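Local coordinates for carbohydrate binding module (PDB 4V1K), which probably binds plant cell-wall carbohydrate as a non-catalytic module of the family 9 glycoside hydrolase Cel9A of the Ruminococcus flavefaciens cellulosome, at residues Thr42-Ile48 / Gly88-Val94. Sequence-based numbering, arbitrary orientation. Where two conformers were deposited one is given.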
ATOM      1  N   THR A  42       4.235  -0.333 -11.441  1.00 18.96           N
ATOM      2  CA  THR A  42       3.867   1.018 -11.849  0.50 20.76           C
ATOM      3  C   THR A  42       2.811   1.654 -10.955  1.00 19.53           C
ATOM      4  O   THR A  42       2.733   2.892 -10.852  1.00 19.51           O
ATOM      5  CB  THR A  42       3.346   1.031 -13.301  0.50 22.55           C
ATOM      6  OG1 THR A  42       2.341   0.025 -13.478  0.50 24.18           O
ATOM      7  CG2 THR A  42       4.485   0.771 -14.262  0.50 23.80           C
ATOM      8  N   GLU A  43       1.984   0.830 -10.332  1.00 18.89           N
ATOM      9  CA  GLU A  43       0.914   1.354  -9.479  1.00 19.74           C
ATOM     10  C   GLU A  43       0.605   0.340  -8.379  1.00 19.39           C
ATOM     11  O   GLU A  43       0.658  -0.890  -8.621  1.00 19.92           O
ATOM     12  CB  GLU A  43      -0.311   1.644 -10.376  1.00 24.53           C
ATOM     13  CG  GLU A  43      -1.453   2.427  -9.803  1.00 30.86           C
ATOM     14  CD  GLU A  43      -2.483   2.774 -10.904  1.00 33.59           C
ATOM     15  OE1 GLU A  43      -2.133   3.346 -11.960  1.00 42.56           O
ATOM     16  OE2 GLU A  43      -3.653   2.459 -10.734  1.00 42.18           O
ATOM     17  N   VAL A  44       0.217   0.853  -7.214  1.00 18.73           N
ATOM     18  CA  VAL A  44      -0.337   0.046  -6.121  1.00 17.39           C
ATOM     19  C   VAL A  44      -1.736   0.560  -5.788  1.00 18.08           C
ATOM     20  O   VAL A  44      -1.924   1.761  -5.650  1.00 19.78           O
ATOM     21  CB  VAL A  44       0.540   0.122  -4.864  1.00 19.32           C
ATOM     22  CG1 VAL A  44       0.009  -0.788  -3.768  1.00 19.72           C
ATOM     23  CG2 VAL A  44       1.962  -0.266  -5.180  1.00 19.18           C
ATOM     24  N   GLN A  45      -2.703  -0.343  -5.693  1.00 17.53           N
ATOM     25  CA  GLN A  45      -4.064  -0.002  -5.309  1.00 18.83           C
ATOM     26  C   GLN A  45      -4.478  -0.782  -4.061  1.00 19.54           C
ATOM     27  O   GLN A  45      -4.236  -1.992  -3.969  1.00 19.17           O
ATOM     28  CB  GLN A  45      -5.056  -0.306  -6.435  1.00 22.74           C
ATOM     29  CG  GLN A  45      -4.818   0.545  -7.662  1.00 28.33           C
ATOM     30  CD  GLN A  45      -5.901   0.404  -8.712  1.00 37.43           C
ATOM     31  OE1 GLN A  45      -6.478  -0.666  -8.870  1.00 38.53           O
ATOM     32  NE2 GLN A  45      -6.180   1.496  -9.449  1.00 48.32           N
ATOM     33  N   VAL A  46      -5.063  -0.062  -3.104  1.00 19.55           N
ATOM     34  CA  VAL A  46      -5.577  -0.654  -1.871  1.00 17.50           C
ATOM     35  C   VAL A  46      -7.103  -0.433  -1.880  1.00 17.67           C
ATOM     36  O   VAL A  46      -7.588   0.708  -1.853  1.00 19.25           O
ATOM     37  CB  VAL A  46      -4.916  -0.060  -0.634  1.00 17.65           C
ATOM     38  CG1 VAL A  46      -5.506  -0.690   0.626  1.00 19.68           C
ATOM     39  CG2 VAL A  46      -3.385  -0.283  -0.701  1.00 19.32           C
ATOM     40  N   ASN A  47      -7.845  -1.539  -1.902  1.00 17.54           N
ATOM     41  CA  ASN A  47      -9.315  -1.523  -1.925  1.00 18.48           C
ATOM     42  C   ASN A  47      -9.834  -1.722  -0.519  1.00 18.63           C
ATOM     43  O   ASN A  47      -9.530  -2.746   0.126  1.00 19.40           O
ATOM     44  CB  ASN A  47      -9.841  -2.582  -2.890  1.00 20.13           C
ATOM     45  CG  ASN A  47      -9.400  -2.306  -4.304  1.00 22.94           C
ATOM     46  OD1 ASN A  47      -9.782  -1.298  -4.888  1.00 28.67           O
ATOM     47  ND2 ASN A  47      -8.567  -3.167  -4.844  1.00 24.51           N
ATOM     48  N   ILE A  48     -10.607  -0.747  -0.053  1.00 19.61           N
ATOM     49  CA  ILE A  48     -11.104  -0.781   1.320  1.00 19.82           C
ATOM     50  C   ILE A  48     -12.614  -0.656   1.385  1.00 20.16           C
ATOM     51  O   ILE A  48     -13.240  -0.119   0.467  1.00 22.81           O
ATOM     52  CB  ILE A  48     -10.449   0.303   2.217  1.00 19.91           C
ATOM     53  CG1 ILE A  48     -10.816   1.725   1.783  1.00 21.67           C
ATOM     54  CG2 ILE A  48      -8.946   0.155   2.269  1.00 20.90           C
ATOM     55  CD1 ILE A  48     -10.394   2.814   2.765  1.00 23.92           C
ATOM     56  N   GLY A  88     -14.084   1.951  -1.460  1.00 21.42           N
ATOM     57  CA  GLY A  88     -13.340   2.676  -2.474  1.00 23.57           C
ATOM     58  C   GLY A  88     -11.907   2.183  -2.584  1.00 21.88           C
ATOM     59  O   GLY A  88     -11.539   1.159  -1.991  1.00 22.86           O
ATOM     60  N   THR A  89     -11.108   2.948  -3.324  1.00 22.13           N
ATOM     61  CA  THR A  89      -9.761   2.559  -3.715  1.00 22.10           C
ATOM     62  C   THR A  89      -8.768   3.706  -3.504  1.00 22.51           C
ATOM     63  O   THR A  89      -9.045   4.851  -3.870  1.00 26.83           O
ATOM     64  CB  THR A  89      -9.756   2.161  -5.201  1.00 24.87           C
ATOM     65  OG1 THR A  89     -10.763   1.159  -5.413  1.00 28.39           O
ATOM     66  CG2 THR A  89      -8.380   1.653  -5.648  1.00 28.00           C
ATOM     67  N   ILE A  90      -7.647   3.397  -2.864  1.00 19.51           N
ATOM     68  CA  ILE A  90      -6.555   4.337  -2.722  0.50 19.77           C
ATOM     69  C   ILE A  90      -5.444   3.882  -3.668  1.00 18.85           C
ATOM     70  O   ILE A  90      -5.002   2.738  -3.630  1.00 20.26           O
ATOM     71  CB  ILE A  90      -6.040   4.361  -1.286  0.50 19.75           C
ATOM     72  CG1 ILE A  90      -7.138   4.846  -0.331  0.50 19.44           C
ATOM     73  CG2 ILE A  90      -4.813   5.242  -1.171  0.50 20.98           C
ATOM     74  CD1 ILE A  90      -7.093   4.199   1.030  0.50 20.13           C
ATOM     75  N   THR A  91      -5.024   4.788  -4.528  1.00 19.99           N
ATOM     76  CA  THR A  91      -4.062   4.511  -5.594  1.00 20.53           C
ATOM     77  C   THR A  91      -2.752   5.292  -5.375  1.00 20.03           C
ATOM     78  O   THR A  91      -2.782   6.537  -5.173  1.00 22.80           O
ATOM     79  CB  THR A  91      -4.665   4.893  -6.955  1.00 25.20           C
ATOM     80  OG1 THR A  91      -5.867   4.149  -7.167  1.00 28.77           O
ATOM     81  CG2 THR A  91      -3.677   4.601  -8.084  1.00 30.65           C
ATOM     82  N   TRP A  92      -1.626   4.556  -5.459  1.00 20.52           N
ATOM     83  CA  TRP A  92      -0.282   5.153  -5.558  1.00 19.82           C
ATOM     84  C   TRP A  92       0.354   4.881  -6.917  1.00 19.16           C
ATOM     85  O   TRP A  92       0.592   3.744  -7.270  1.00 19.83           O
ATOM     86  CB  TRP A  92       0.603   4.590  -4.457  1.00 20.42           C
ATOM     87  CG  TRP A  92       2.002   5.134  -4.420  1.00 18.89           C
ATOM     88  CD1 TRP A  92       2.385   6.418  -4.679  1.00 19.77           C
ATOM     89  CD2 TRP A  92       3.212   4.418  -4.106  1.00 17.97           C
ATOM     90  NE1 TRP A  92       3.735   6.549  -4.540  1.00 20.42           N
ATOM     91  CE2 TRP A  92       4.275   5.348  -4.195  1.00 19.17           C
ATOM     92  CE3 TRP A  92       3.496   3.095  -3.750  1.00 18.42           C
ATOM     93  CZ2 TRP A  92       5.602   5.010  -3.939  1.00 19.59           C
ATOM     94  CZ3 TRP A  92       4.841   2.741  -3.492  1.00 18.94           C
ATOM     95  CH2 TRP A  92       5.874   3.705  -3.593  1.00 19.57           C
ATOM     96  N   LYS A  93       0.605   5.947  -7.673  1.00 19.80           N
ATOM     97  CA  LYS A  93       1.351   5.860  -8.929  1.00 21.39           C
ATOM     98  C   LYS A  93       2.839   5.918  -8.565  1.00 20.72           C
ATOM     99  O   LYS A  93       3.329   6.924  -8.027  1.00 22.77           O
ATOM    100  CB  LYS A  93       0.949   6.997  -9.900  1.00 24.79           C
ATOM    101  CG  LYS A  93      -0.561   6.968 -10.202  1.00 32.05           C
ATOM    102  CD  LYS A  93      -1.021   7.881 -11.305  1.00 44.64           C
ATOM    103  CE  LYS A  93      -2.469   7.544 -11.649  1.00 53.18           C
ATOM    104  NZ  LYS A  93      -3.013   8.396 -12.737  1.00 66.22           N
ATOM    105  N   VAL A  94       3.530   4.798  -8.782  1.00 18.04           N
ATOM    106  CA  VAL A  94       4.892   4.640  -8.301  1.00 18.64           C
ATOM    107  C   VAL A  94       5.861   5.414  -9.201  1.00 19.63           C
ATOM    108  O   VAL A  94       5.896   5.181 -10.406  1.00 23.13           O
ATOM    109  CB  VAL A  94       5.287   3.157  -8.243  1.00 18.63           C
ATOM    110  CG1 VAL A  94       6.670   3.003  -7.658  1.00 19.97           C
ATOM    111  CG2 VAL A  94       4.283   2.358  -7.396  1.00 19.14           C
TER
HETATM  112  O   HOH W   1       3.615   4.931 -12.544  1.00 35.16           O
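Thr-42 O takes two donors: Val-94 N at 2.9 Å, lying 45° out of the carbonyl plane, and a water that also donates to Val-94 O, so the water bridges the two strands just past the end of strand 87-93. From there to Ile-48 and Gly-88 the strands run antiparallel, with paired backbone bonds at Val-44/Trp-92, Val-46/Ile-90 and Ile-48/Gly-88. One side-chain hydrogen bond crosses on the polar face, where Thr-89 OG1 donates to Asn-47 OD1 at 2.7 Å, nearly in line with the amide C=O. With OG1 anti to its own carbonyl carbon (chi1 -54°), the Thr-89 hydroxyl lies alongside the Asn-47 side chain and reaches OD1, while CG2 is left to meet CB of Gln-45. Asn-47 ND2 bonds Ser-126 OG on the next strand, so this one amide links three strands. With an alanine at Thr-89 both OG1 and CG2 go, which is likely to leave Asn-47 OD1 without this donor and to open a gap beside CB of Gln-45. Further along, the carboxylate and CG of Glu-43 rest on Thr-91 CG2, with OE2 3.4 Å from that methyl. The other face is greasy: Val-44 CG2 meets Trp-92 CE3 obliquely at 4.0 Å, Val-94 CG2 sits 3.8 Å above the indole plane toward its rim, and Ile-48 CD1 touches Ile-90 CD1. Phe-61, from the second sheet, packs its ring against Trp-92 and also touches Val-44, Val-46 and Ile-90. Alternation of polar and apolar residues thus gives this edge pair of the four-stranded sheet one face for the core between the sheets of a beta-sandwich and one partly open to solvent.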